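Local atomic coordinates of diguanylate cyclase DosC (Escherichia coli, PDB entry 4ZVA), a protein that makes cyclic di-GMP from GTP through its diguanylate cyclase activity, probably under the control of oxygen sensed at the heme of its globin domain. Residues R42-P45 against H46-E49; R58-K61 against S62-R66; A90-H93 against A94-G97; V100-V103 against E104-F107. One frame throughout, in Å; residues are numbered along the deposited sequence.

How the contacts relate
Contact 4 (100-107) is the buried one of the four, lying along helix 100-119 between the heme and the second subunit; contact 1 (42-49) is a surface turn and leans on it, with Ala47 and Asp44 on Met105 and His46 on Ile102. Contacts 2 (58-66) and 3 (90-97) are partly buried and sit across the heme from each other, their nearest atoms about 6 Å apart. Contact 3 supplies the iron ligand and touches contact 4 where His93 meets Val103. Chemistry follows place: charge pairing and capping mark contact 1, apolar heme packing dominates contacts 2 and 4, and contact 3 combines metal coordination with a solvent-side salt bridge.

Contact 1 of 4, residues R42-P45 against H46-E49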
loop_
_atom_site.group_PDB
_atom_site.type_symbol
_atom_site.label_atom_id
_atom_site.label_comp_id
_atom_site.label_asym_id
_atom_site.label_seq_id
_atom_site.Cartn_x
_atom_site.Cartn_y
_atom_site.Cartn_z
ATOM N N ARG A 42 4.253 14.525 -11.315
ATOM C CA ARG A 42 5.083 15.509 -12.012
ATOM C C ARG A 42 5.919 16.356 -11.054
ATOM O O ARG A 42 7.000 16.827 -11.414
ATOM C CB ARG A 42 4.210 16.424 -12.875
ATOM C CG ARG A 42 3.901 15.880 -14.262
ATOM C CD ARG A 42 4.980 16.246 -15.266
ATOM N NE ARG A 42 4.979 17.673 -15.573
ATOM C CZ ARG A 42 5.825 18.257 -16.415
ATOM N NH1 ARG A 42 6.746 17.537 -17.040
ATOM N NH2 ARG A 42 5.751 19.564 -16.633
ATOM N N ILE A 43 5.408 16.559 -9.842
ATOM C CA ILE A 43 6.104 17.352 -8.833
ATOM C C ILE A 43 7.454 16.733 -8.476
ATOM O O ILE A 43 8.440 17.443 -8.275
ATOM C CB ILE A 43 5.255 17.499 -7.550
ATOM C CG1 ILE A 43 3.883 18.092 -7.880
ATOM C CG2 ILE A 43 5.967 18.365 -6.522
ATOM C CD1 ILE A 43 3.950 19.455 -8.534
ATOM N N ASP A 44 7.496 15.406 -8.408
ATOM C CA ASP A 44 8.735 14.696 -8.108
ATOM C C ASP A 44 9.735 14.885 -9.245
ATOM O O ASP A 44 9.453 14.528 -10.389
ATOM C CB ASP A 44 8.459 13.208 -7.869
ATOM C CG ASP A 44 9.652 12.474 -7.274
ATOM O OD1 ASP A 44 10.779 12.616 -7.793
ATOM O OD2 ASP A 44 9.458 11.751 -6.274
ATOM N N PRO A 45 10.912 15.450 -8.927
ATOM C CA PRO A 45 11.969 15.735 -9.905
ATOM C C PRO A 45 12.459 14.485 -10.631
ATOM O O PRO A 45 12.719 14.534 -11.833
ATOM C CB PRO A 45 13.088 16.333 -9.047
ATOM C CG PRO A 45 12.398 16.860 -7.836
ATOM C CD PRO A 45 11.279 15.902 -7.575
ATOM N N HIS A 46 12.580 13.379 -9.904
ATOM C CA HIS A 46 13.069 12.134 -10.485
ATOM C C HIS A 46 12.036 11.499 -11.410
ATOM O O HIS A 46 12.374 10.676 -12.259
ATOM C CB HIS A 46 13.454 11.145 -9.382
ATOM C CG HIS A 46 14.571 11.618 -8.506
ATOM N ND1 HIS A 46 15.892 11.582 -8.898
ATOM C CD2 HIS A 46 14.565 12.131 -7.253
ATOM C CE1 HIS A 46 16.651 12.057 -7.927
ATOM N NE2 HIS A 46 15.870 12.395 -6.917
ATOM N N ALA A 47 10.777 11.886 -11.243
ATOM C CA ALA A 47 9.695 11.334 -12.048
ATOM C C ALA A 47 9.329 12.274 -13.190
ATOM O O ALA A 47 8.811 11.842 -14.220
ATOM C CB ALA A 47 8.477 11.054 -11.181
ATOM N N GLU A 48 9.604 13.560 -12.999
ATOM C CA GLU A 48 9.280 14.578 -13.992
ATOM C C GLU A 48 10.066 14.352 -15.281
ATOM O O GLU A 48 9.619 14.726 -16.366
ATOM C CB GLU A 48 9.556 15.975 -13.425
ATOM C CG GLU A 48 9.027 17.129 -14.270
ATOM C CD GLU A 48 9.999 17.567 -15.347
ATOM O OE1 GLU A 48 11.201 17.247 -15.230
ATOM O OE2 GLU A 48 9.561 18.228 -16.312
ATOM N N GLU A 49 11.235 13.735 -15.152
ATOM C CA GLU A 49 12.095 13.449 -16.294
ATOM C C GLU A 49 11.404 12.560 -17.326
ATOM O O GLU A 49 11.576 12.744 -18.532
ATOM C CB GLU A 49 13.390 12.783 -15.823
ATOM C CG GLU A 49 14.377 12.482 -16.938
ATOM C CD GLU A 49 15.554 11.651 -16.463
ATOM O OE1 GLU A 49 15.601 11.320 -15.259
ATOM O OE2 GLU A 49 16.431 11.330 -17.292
#
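Arg42 and Glu48 supply the charge pairing here. Their salt bridge runs from NH1 of Arg42 to OE2 of Glu48 over 3.0 Å, with the guanidinium and carboxylate planes turned 51° apart. In Glu48, chi1 near 180° (-170°) sets CG over one face of the guanidinium, 3.6 Å from NH1 of Arg42, and the bend at chi2 (-87°) then brings OE2 to NH1. The same NH1 has a weak hydrogen bond to the carbonyl of Leu51.

The hydrogen bonds centre on Asp44, the N-cap of the short helix 45-48 that follows helix 16-43 in this globin domain. OD1 of Asp44 takes the backbone N of His46 at 2.9 Å, approached nearly along the carboxylate C-O axis. The carbonyl O of Asp44 accepts from two donors, Glu48 N at 2.8 Å and Ala47 N at 3.1 Å. OD2 forms a salt bridge with Arg148 of the second subunit, tying the cap to the dimer.

Apolar packing is slight: CB of Asp44 lies 4.0 Å from CB of Ala47. That methyl turns inward to helix 100-119, on Ile102 and Met105, and touches the heme, whereas His46 packs on Arg148 of the second subunit.

Contact 2 of 4, residues R58-K61 against S62-R66; sequences RQLK and SAMER. With HEM (protoporphyrin IX containing Fe), chain C.
Leu60 and Met64 stand one helical turn apart on helix 54-72, joined by the bond from Met64 N to Leu60 O at 2.8 Å, in a run where Ala63 N likewise bonds Gln59 O and Glu65 N bonds Lys61 O. Their side chains meet where CD1 of Leu60 comes 4.1 Å from CG of Met64. Leu60 sends CG anti to its backbone N (chi1 178°), and CD1 ends over the porphyrin core, 3.5 Å from heme NA and nearly as close to ND. Met64 is bent at both chi2 and chi3; SD settles 3.5 Å from heme C3C and CE reaches the vinyl of the same pyrrole.

This helix therefore covers the heme face across from the His93 ligand, the distal side in globin terms, and its i to i+4 pair puts two apolar groups over the ring. Toward the propionate side, CB of Ala63 lies 3.8 Å from heme CAD. Gln59, at the propionate edge, brings CB within 3.3 Å of heme O2A.

Away from the heme, the chain of Lys61 is extended and its NZ forms a salt bridge with Glu57. Glu65 packs its CG 3.7 Å from Lys61 O, while OE2 is hydrogen-bonded to ND1 of His31 on helix 16-43.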
loop_
_atom_site.group_PDB
_atom_site.type_symbol
_atom_site.label_atom_id
_atom_site.label_comp_id
_atom_site.label_asym_id
_atom_site.label_seq_id
_atom_site.Cartn_x
_atom_site.Cartn_y
_atom_site.Cartn_z
ATOM N N ARG A 58 -0.527 12.373 -22.528
ATOM C CA ARG A 58 -1.821 12.016 -23.079
ATOM C C ARG A 58 -2.071 10.508 -23.074
ATOM O O ARG A 58 -3.154 10.056 -22.704
ATOM C CB ARG A 58 -1.910 12.591 -24.491
ATOM C CG ARG A 58 -3.223 12.440 -25.210
ATOM C CD ARG A 58 -3.082 13.118 -26.564
ATOM N NE ARG A 58 -4.172 12.829 -27.487
ATOM C CZ ARG A 58 -4.139 11.820 -28.348
ATOM N NH1 ARG A 58 -3.078 11.025 -28.387
ATOM N NH2 ARG A 58 -5.152 11.606 -29.173
ATOM N N GLN A 59 -1.071 9.737 -23.487
ATOM C CA GLN A 59 -1.193 8.282 -23.525
ATOM C C GLN A 59 -1.189 7.671 -22.126
ATOM O O GLN A 59 -1.897 6.698 -21.867
ATOM C CB GLN A 59 -0.077 7.664 -24.371
ATOM C CG GLN A 59 -0.229 7.906 -25.868
ATOM C CD GLN A 59 0.835 7.194 -26.682
ATOM O OE1 GLN A 59 1.965 7.012 -26.226
ATOM N NE2 GLN A 59 0.479 6.787 -27.896
ATOM N N LEU A 60 -0.389 8.245 -21.231
ATOM C CA LEU A 60 -0.286 7.737 -19.864
ATOM C C LEU A 60 -1.587 7.943 -19.098
ATOM O O LEU A 60 -2.028 7.059 -18.365
ATOM C CB LEU A 60 0.868 8.415 -19.119
ATOM C CG LEU A 60 1.059 8.020 -17.651
ATOM C CD1 LEU A 60 1.269 6.518 -17.502
ATOM C CD2 LEU A 60 2.211 8.794 -17.028
ATOM N N LYS A 61 -2.196 9.112 -19.269
ATOM C CA LYS A 61 -3.458 9.417 -18.605
ATOM C C LYS A 61 -4.543 8.451 -19.063
ATOM O O LYS A 61 -5.315 7.941 -18.252
ATOM C CB LYS A 61 -3.878 10.861 -18.882
ATOM C CG LYS A 61 -3.043 11.900 -18.153
ATOM C CD LYS A 61 -3.541 13.307 -18.432
ATOM C CE LYS A 61 -2.744 14.338 -17.652
ATOM N NZ LYS A 61 -3.224 15.723 -17.909
ATOM N N SER A 62 -4.586 8.195 -20.366
ATOM C CA SER A 62 -5.541 7.250 -20.933
ATOM C C SER A 62 -5.259 5.828 -20.456
ATOM O O SER A 62 -6.181 5.057 -20.188
ATOM C CB SER A 62 -5.504 7.308 -22.462
ATOM O OG SER A 62 -6.325 6.301 -23.028
ATOM N N ALA A 63 -3.980 5.486 -20.349
ATOM C CA ALA A 63 -3.577 4.166 -19.877
ATOM C C ALA A 63 -3.937 3.976 -18.405
ATOM O O ALA A 63 -4.349 2.890 -17.993
ATOM C CB ALA A 63 -2.088 3.959 -20.092
ATOM N N MET A 64 -3.775 5.031 -17.615
ATOM C CA MET A 64 -4.080 4.972 -16.186
ATOM C C MET A 64 -5.570 4.756 -15.926
ATOM O O MET A 64 -5.939 4.000 -15.030
ATOM C CB MET A 64 -3.609 6.244 -15.478
ATOM C CG MET A 64 -2.123 6.271 -15.150
ATOM S SD MET A 64 -1.629 4.994 -13.969
ATOM C CE MET A 64 -2.827 5.240 -12.662
ATOM N N GLU A 65 -6.421 5.424 -16.703
ATOM C CA GLU A 65 -7.865 5.248 -16.572
ATOM C C GLU A 65 -8.260 3.795 -16.765
ATOM O O GLU A 65 -9.034 3.238 -15.989
ATOM C CB GLU A 65 -8.617 6.104 -17.591
ATOM C CG GLU A 65 -8.843 7.536 -17.186
ATOM C CD GLU A 65 -9.911 8.199 -18.035
ATOM O OE1 GLU A 65 -10.990 7.592 -18.219
ATOM O OE2 GLU A 65 -9.670 9.320 -18.521
ATOM N N ARG A 66 -7.722 3.192 -17.819
ATOM C CA ARG A 66 -7.990 1.797 -18.128
ATOM C C ARG A 66 -7.456 0.893 -17.021
ATOM O O ARG A 66 -8.117 -0.062 -16.618
ATOM C CB ARG A 66 -7.369 1.428 -19.475
ATOM C CG ARG A 66 -7.672 0.017 -19.947
ATOM C CD ARG A 66 -6.918 -0.298 -21.232
ATOM N NE ARG A 66 -6.804 0.878 -22.094
ATOM C CZ ARG A 66 -5.656 1.481 -22.390
ATOM N NH1 ARG A 66 -4.513 1.013 -21.907
ATOM N NH2 ARG A 66 -5.650 2.549 -23.176
HETATM C CHA HEM C . 3.365 3.560 -19.110
HETATM C CHB HEM C . 5.754 6.714 -16.304
HETATM C CHC HEM C . 3.742 4.655 -12.418
HETATM C CHD HEM C . 0.607 2.304 -15.264
HETATM C C1A HEM C . 4.160 4.614 -18.712
HETATM C C2A HEM C . 4.873 5.547 -19.568
HETATM C C3A HEM C . 5.524 6.410 -18.785
HETATM C C4A HEM C . 5.259 6.061 -17.409
HETATM C CMA HEM C . 6.413 7.581 -19.254
HETATM C CAA HEM C . 4.882 5.570 -21.112
HETATM C CBA HEM C . 3.461 5.751 -21.635
HETATM C CGA HEM C . 3.492 6.076 -23.102
HETATM O O1A HEM C . 4.494 6.683 -23.563
HETATM O O2A HEM C . 2.507 5.735 -23.804
HETATM C C1B HEM C . 5.400 6.451 -15.003
HETATM C C2B HEM C . 5.820 7.205 -13.840
HETATM C C3B HEM C . 5.261 6.630 -12.757
HETATM C C4B HEM C . 4.475 5.503 -13.216
HETATM C CMB HEM C . 6.752 8.438 -13.919
HETATM C CAB HEM C . 5.356 7.007 -11.256
HETATM C CBB HEM C . 6.004 8.072 -10.777
HETATM C C1C HEM C . 2.662 3.910 -12.835
HETATM C C2C HEM C . 1.631 3.346 -11.988
HETATM C C3C HEM C . 0.760 2.689 -12.779
HETATM C C4C HEM C . 1.222 2.828 -14.147
HETATM C CMC HEM C . 1.611 3.517 -10.451
HETATM C CAC HEM C . -0.528 1.908 -12.412
HETATM C CBC HEM C . -1.038 1.822 -11.179
HETATM C C1D HEM C . 1.048 2.409 -16.567
HETATM C C2D HEM C . 0.398 1.812 -17.714
HETATM C C3D HEM C . 1.260 2.208 -18.923
HETATM C C4D HEM C . 2.343 2.996 -18.378
HETATM C CMD HEM C . -0.898 0.970 -17.702
HETATM C CAD HEM C . 1.047 1.845 -20.410
HETATM C CBD HEM C . 1.094 0.329 -20.580
HETATM C CGD HEM C . 1.294 -0.027 -22.030
HETATM O O1D HEM C . 1.103 -1.219 -22.384
HETATM O O2D HEM C . 1.642 0.877 -22.832
HETATM N NA HEM C . 4.425 4.958 -17.400
HETATM N NB HEM C . 4.581 5.420 -14.590
HETATM N NC HEM C . 2.381 3.574 -14.143
HETATM N ND HEM C . 2.183 3.089 -16.998
HETATM FE FE HEM C . 3.549 4.061 -15.759
#

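Contact 3 of 4, residues A90-H93 against A94-G97; sequences AEVH and ARIG. With HEM (protoporphyrin IX containing Fe), chain C.
The imidazole of His93 meets the heme with its NE2 end, 2.2 Å from the iron, and heme C4C lies at its edge, in plane. CD2 and CE1 straddle the metal, CD2 coming 3.4 Å from heme NA and CE1 3.2 Å from NC, so the ring stands over the porphyrin instead of lying on it. The other flat pair is Glu91 and Arg95, side by side and pointing the same way, their carboxylate and guanidinium planes 78° apart. One face of the guanidinium sits against the backbone C of Glu91, and NH2 of Arg95 makes a weak hydrogen bond to OE1 of Glu91 at 3.4 Å, as part of a salt bridge on the exposed side of the helix.

Val92 and Ile96 likewise run side by side on the heme side. CG1 of Val92 lies 4.1 Å from CD1 of Ile96, and that methyl, carried on an extended chain (chi2 -173°), reaches 3.6 Å from heme CAA. CG2 of Val92 meets the other propionate instead.

Helix 79-96 ends here in a Schellman motif, with Gly97 as the positive-phi C-prime residue. Ile98 N turns back to His93 O and Gly97 N to Ala94 O; Gly97 N also bonds His93 O at 3.1 Å.

His93 is thus the proximal ligand of a globin-type heme. A change at the iron could plausibly pass through this ligand into the last turn of the helix, as expected of an oxygen sensor, while Val92 and Ile96 pack against the porphyrin beside it.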
loop_
_atom_site.group_PDB
_atom_site.type_symbol
_atom_site.label_atom_id
_atom_site.label_comp_id
_atom_site.label_asym_id
_atom_site.label_seq_id
_atom_site.Cartn_x
_atom_site.Cartn_y
_atom_site.Cartn_z
ATOM N N ALA A 90 5.243 -3.436 -16.562
ATOM C CA ALA A 90 6.580 -3.596 -16.010
ATOM C C ALA A 90 7.627 -3.514 -17.115
ATOM O O ALA A 90 8.659 -2.860 -16.956
ATOM C CB ALA A 90 6.689 -4.914 -15.264
ATOM N N GLU A 91 7.349 -4.176 -18.237
ATOM C CA GLU A 91 8.229 -4.136 -19.401
ATOM C C GLU A 91 8.424 -2.707 -19.900
ATOM O O GLU A 91 9.547 -2.285 -20.173
ATOM C CB GLU A 91 7.672 -5.005 -20.532
ATOM C CG GLU A 91 7.611 -6.495 -20.225
ATOM C CD GLU A 91 6.912 -7.288 -21.318
ATOM O OE1 GLU A 91 6.580 -6.693 -22.365
ATOM O OE2 GLU A 91 6.692 -8.504 -21.131
ATOM N N VAL A 92 7.323 -1.969 -20.011
ATOM C CA VAL A 92 7.362 -0.583 -20.466
ATOM C C VAL A 92 8.186 0.288 -19.520
ATOM O O VAL A 92 9.020 1.082 -19.960
ATOM C CB VAL A 92 5.943 0.007 -20.591
ATOM C CG1 VAL A 92 6.007 1.473 -20.997
ATOM C CG2 VAL A 92 5.127 -0.788 -21.596
ATOM N N HIS A 93 7.943 0.136 -18.221
ATOM C CA HIS A 93 8.686 0.872 -17.203
ATOM C C HIS A 93 10.172 0.527 -17.243
ATOM O O HIS A 93 11.027 1.391 -17.041
ATOM C CB HIS A 93 8.123 0.581 -15.809
ATOM C CG HIS A 93 6.808 1.244 -15.530
ATOM N ND1 HIS A 93 5.987 0.860 -14.494
ATOM C CD2 HIS A 93 6.174 2.263 -16.159
ATOM C CE1 HIS A 93 4.903 1.617 -14.491
ATOM N NE2 HIS A 93 4.989 2.473 -15.489
ATOM N N ALA A 94 10.473 -0.742 -17.502
ATOM C CA ALA A 94 11.854 -1.206 -17.582
ATOM C C ALA A 94 12.591 -0.594 -18.772
ATOM O O ALA A 94 13.731 -0.150 -18.641
ATOM C CB ALA A 94 11.897 -2.727 -17.657
ATOM N N ARG A 95 11.935 -0.568 -19.930
ATOM C CA ARG A 95 12.556 -0.049 -21.147
ATOM C C ARG A 95 12.861 1.439 -21.040
ATOM O O ARG A 95 13.934 1.891 -21.443
ATOM C CB ARG A 95 11.656 -0.302 -22.360
ATOM C CG ARG A 95 11.444 -1.769 -22.690
ATOM C CD ARG A 95 10.745 -1.939 -24.032
ATOM N NE ARG A 95 10.296 -3.314 -24.237
ATOM C CZ ARG A 95 9.034 -3.714 -24.115
ATOM N NH1 ARG A 95 8.087 -2.842 -23.790
ATOM N NH2 ARG A 95 8.716 -4.986 -24.318
ATOM N N ILE A 96 11.916 2.197 -20.497
ATOM C CA ILE A 96 12.095 3.632 -20.310
ATOM C C ILE A 96 13.192 3.914 -19.283
ATOM O O ILE A 96 13.912 4.908 -19.382
ATOM C CB ILE A 96 10.774 4.305 -19.885
ATOM C CG1 ILE A 96 9.693 4.037 -20.931
ATOM C CG2 ILE A 96 10.960 5.803 -19.699
ATOM C CD1 ILE A 96 8.404 4.782 -20.686
ATOM N N GLY A 97 13.327 3.023 -18.305
ATOM C CA GLY A 97 14.342 3.178 -17.279
ATOM C C GLY A 97 13.816 3.860 -16.031
ATOM O O GLY A 97 14.485 4.714 -15.447
HETATM C CHA HEM C . 3.365 3.560 -19.110
HETATM C CHB HEM C . 5.754 6.714 -16.304
HETATM C CHC HEM C . 3.742 4.655 -12.418
HETATM C CHD HEM C . 0.607 2.304 -15.264
HETATM C C1A HEM C . 4.160 4.614 -18.712
HETATM C C2A HEM C . 4.873 5.547 -19.568
HETATM C C3A HEM C . 5.524 6.410 -18.785
HETATM C C4A HEM C . 5.259 6.061 -17.409
HETATM C CMA HEM C . 6.413 7.581 -19.254
HETATM C CAA HEM C . 4.882 5.570 -21.112
HETATM C CBA HEM C . 3.461 5.751 -21.635
HETATM C CGA HEM C . 3.492 6.076 -23.102
HETATM O O1A HEM C . 4.494 6.683 -23.563
HETATM O O2A HEM C . 2.507 5.735 -23.804
HETATM C C1B HEM C . 5.400 6.451 -15.003
HETATM C C2B HEM C . 5.820 7.205 -13.840
HETATM C C3B HEM C . 5.261 6.630 -12.757
HETATM C C4B HEM C . 4.475 5.503 -13.216
HETATM C CMB HEM C . 6.752 8.438 -13.919
HETATM C CAB HEM C . 5.356 7.007 -11.256
HETATM C CBB HEM C . 6.004 8.072 -10.777
HETATM C C1C HEM C . 2.662 3.910 -12.835
HETATM C C2C HEM C . 1.631 3.346 -11.988
HETATM C C3C HEM C . 0.760 2.689 -12.779
HETATM C C4C HEM C . 1.222 2.828 -14.147
HETATM C CMC HEM C . 1.611 3.517 -10.451
HETATM C CAC HEM C . -0.528 1.908 -12.412
HETATM C CBC HEM C . -1.038 1.822 -11.179
HETATM C C1D HEM C . 1.048 2.409 -16.567
HETATM C C2D HEM C . 0.398 1.812 -17.714
HETATM C C3D HEM C . 1.260 2.208 -18.923
HETATM C C4D HEM C . 2.343 2.996 -18.378
HETATM C CMD HEM C . -0.898 0.970 -17.702
HETATM C CAD HEM C . 1.047 1.845 -20.410
HETATM C CBD HEM C . 1.094 0.329 -20.580
HETATM C CGD HEM C . 1.294 -0.027 -22.030
HETATM O O1D HEM C . 1.103 -1.219 -22.384
HETATM O O2D HEM C . 1.642 0.877 -22.832
HETATM N NA HEM C . 4.425 4.958 -17.400
HETATM N NB HEM C . 4.581 5.420 -14.590
HETATM N NC HEM C . 2.381 3.574 -14.143
HETATM N ND HEM C . 2.183 3.089 -16.998
HETATM FE FE HEM C . 3.549 4.061 -15.759
#

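Contact 4 of 4, residues V100-V103 against E104-F107; sequences VEIV and EMGF. With HEM (protoporphyrin IX containing Fe), chain C.
Phe107 lies alongside Val103, one helical turn back, and its side chain can be followed outward from CB, 4.1 Å from the carbonyl O of Val103. With chi1 at -81°, CG stands beside the backbone N, and the ring swings back along the helix. CD2 comes first, 3.2 Å from Val103 O, which lies at the ring edge near its plane. CE2 then meets CG1 of Val103 at 3.6 Å. Over one face of the ring sits the heme methyl CMC, offset toward the rim, a CH-pi type of approach. Over the same face, toward the CE1 rim, lies the heme vinyl carbon CBC, 3.4 Å from CE1; the tip atom CZ is near it too. Met143 and Met146 of helix 125-147 pack on Phe107 as well.

The stretch is the opening of helix 100-119, which in this globin fold lines the pyrrole edges of the heme that carry the vinyls. Bonds from i+4 to i run through it, Phe107 N to Val103 O among them, at 3.1 Å. At Gly106 the backbone itself comes close to the heme: its C lies 3.7 Å from CMC.

The other vinyl is held by Ile102 and Met105. CG2 of Ile102 is 3.4 Å from heme CBB, and Met105, bent at chi2 and chi3, brings CE to 3.6 Å from the same carbon. Glu104 belongs to the dimer interface, where its OE2 is hydrogen-bonded to OG1 of Thr147 of the second subunit.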
loop_
_atom_site.group_PDB
_atom_site.type_symbol
_atom_site.label_atom_id
_atom_site.label_comp_id
_atom_site.label_asym_id
_atom_site.label_seq_id
_atom_site.Cartn_x
_atom_site.Cartn_y
_atom_site.Cartn_z
ATOM N N VAL A 100 12.276 1.526 -9.486
ATOM C CA VAL A 100 11.211 0.837 -8.766
ATOM C C VAL A 100 10.576 1.727 -7.698
ATOM O O VAL A 100 9.368 1.673 -7.469
ATOM C CB VAL A 100 11.730 -0.455 -8.103
ATOM C CG1 VAL A 100 10.575 -1.260 -7.524
ATOM C CG2 VAL A 100 12.504 -1.289 -9.109
ATOM N N GLU A 101 11.394 2.548 -7.048
ATOM C CA GLU A 101 10.897 3.422 -5.992
ATOM C C GLU A 101 10.105 4.591 -6.571
ATOM O O GLU A 101 9.313 5.223 -5.871
ATOM C CB GLU A 101 12.049 3.937 -5.123
ATOM C CG GLU A 101 12.945 4.967 -5.790
ATOM C CD GLU A 101 14.032 4.340 -6.641
ATOM O OE1 GLU A 101 14.118 3.094 -6.679
ATOM O OE2 GLU A 101 14.806 5.093 -7.266
ATOM N N ILE A 102 10.317 4.874 -7.851
ATOM C CA ILE A 102 9.538 5.898 -8.535
ATOM C C ILE A 102 8.155 5.348 -8.870
ATOM O O ILE A 102 7.146 6.041 -8.724
ATOM C CB ILE A 102 10.245 6.384 -9.818
ATOM C CG1 ILE A 102 11.527 7.134 -9.458
ATOM C CG2 ILE A 102 9.339 7.291 -10.628
ATOM C CD1 ILE A 102 11.285 8.361 -8.609
ATOM N N VAL A 103 8.113 4.091 -9.297
ATOM C CA VAL A 103 6.853 3.415 -9.577
ATOM C C VAL A 103 6.058 3.212 -8.291
ATOM O O VAL A 103 4.852 3.466 -8.250
ATOM C CB VAL A 103 7.083 2.055 -10.264
ATOM C CG1 VAL A 103 5.761 1.342 -10.492
ATOM C CG2 VAL A 103 7.818 2.248 -11.580
ATOM N N GLU A 104 6.743 2.761 -7.241
ATOM C CA GLU A 104 6.117 2.566 -5.937
ATOM C C GLU A 104 5.505 3.865 -5.423
ATOM O O GLU A 104 4.412 3.867 -4.859
ATOM C CB GLU A 104 7.131 2.029 -4.925
ATOM C CG GLU A 104 6.548 1.802 -3.540
ATOM C CD GLU A 104 7.612 1.563 -2.487
ATOM O OE1 GLU A 104 8.288 0.514 -2.544
ATOM O OE2 GLU A 104 7.770 2.430 -1.601
ATOM N N MET A 105 6.222 4.966 -5.629
ATOM C CA MET A 105 5.737 6.291 -5.260
ATOM C C MET A 105 4.455 6.634 -6.014
ATOM O O MET A 105 3.563 7.287 -5.473
ATOM C CB MET A 105 6.814 7.347 -5.529
ATOM C CG MET A 105 6.415 8.771 -5.166
ATOM S SD MET A 105 5.628 9.673 -6.519
ATOM C CE MET A 105 6.960 9.726 -7.712
ATOM N N GLY A 106 4.371 6.192 -7.265
ATOM C CA GLY A 106 3.180 6.408 -8.066
ATOM C C GLY A 106 1.980 5.706 -7.465
ATOM O O GLY A 106 0.891 6.274 -7.383
ATOM N N PHE A 107 2.186 4.467 -7.031
ATOM C CA PHE A 107 1.135 3.692 -6.387
ATOM C C PHE A 107 0.665 4.341 -5.090
ATOM O O PHE A 107 -0.522 4.298 -4.764
ATOM C CB PHE A 107 1.610 2.269 -6.105
ATOM C CG PHE A 107 1.528 1.356 -7.293
ATOM C CD1 PHE A 107 0.343 0.711 -7.603
ATOM C CD2 PHE A 107 2.634 1.135 -8.093
ATOM C CE1 PHE A 107 0.262 -0.134 -8.695
ATOM C CE2 PHE A 107 2.561 0.291 -9.185
ATOM C CZ PHE A 107 1.372 -0.344 -9.486
HETATM C CHA HEM C . 3.365 3.560 -19.110
HETATM C CHB HEM C . 5.754 6.714 -16.304
HETATM C CHC HEM C . 3.742 4.655 -12.418
HETATM C CHD HEM C . 0.607 2.304 -15.264
HETATM C C1A HEM C . 4.160 4.614 -18.712
HETATM C C2A HEM C . 4.873 5.547 -19.568
HETATM C C3A HEM C . 5.524 6.410 -18.785
HETATM C C4A HEM C . 5.259 6.061 -17.409
HETATM C CMA HEM C . 6.413 7.581 -19.254
HETATM C CAA HEM C . 4.882 5.570 -21.112
HETATM C CBA HEM C . 3.461 5.751 -21.635
HETATM C CGA HEM C . 3.492 6.076 -23.102
HETATM O O1A HEM C . 4.494 6.683 -23.563
HETATM O O2A HEM C . 2.507 5.735 -23.804
HETATM C C1B HEM C . 5.400 6.451 -15.003
HETATM C C2B HEM C . 5.820 7.205 -13.840
HETATM C C3B HEM C . 5.261 6.630 -12.757
HETATM C C4B HEM C . 4.475 5.503 -13.216
HETATM C CMB HEM C . 6.752 8.438 -13.919
HETATM C CAB HEM C . 5.356 7.007 -11.256
HETATM C CBB HEM C . 6.004 8.072 -10.777
HETATM C C1C HEM C . 2.662 3.910 -12.835
HETATM C C2C HEM C . 1.631 3.346 -11.988
HETATM C C3C HEM C . 0.760 2.689 -12.779
HETATM C C4C HEM C . 1.222 2.828 -14.147
HETATM C CMC HEM C . 1.611 3.517 -10.451
HETATM C CAC HEM C . -0.528 1.908 -12.412
HETATM C CBC HEM C . -1.038 1.822 -11.179
HETATM C C1D HEM C . 1.048 2.409 -16.567
HETATM C C2D HEM C . 0.398 1.812 -17.714
HETATM C C3D HEM C . 1.260 2.208 -18.923
HETATM C C4D HEM C . 2.343 2.996 -18.378
HETATM C CMD HEM C . -0.898 0.970 -17.702
HETATM C CAD HEM C . 1.047 1.845 -20.410
HETATM C CBD HEM C . 1.094 0.329 -20.580
HETATM C CGD HEM C . 1.294 -0.027 -22.030
HETATM O O1D HEM C . 1.103 -1.219 -22.384
HETATM O O2D HEM C . 1.642 0.877 -22.832
HETATM N NA HEM C . 4.425 4.958 -17.400
HETATM N NB HEM C . 4.581 5.420 -14.590
HETATM N NC HEM C . 2.381 3.574 -14.143
HETATM N ND HEM C . 2.183 3.089 -16.998
HETATM FE FE HEM C . 3.549 4.061 -15.759
#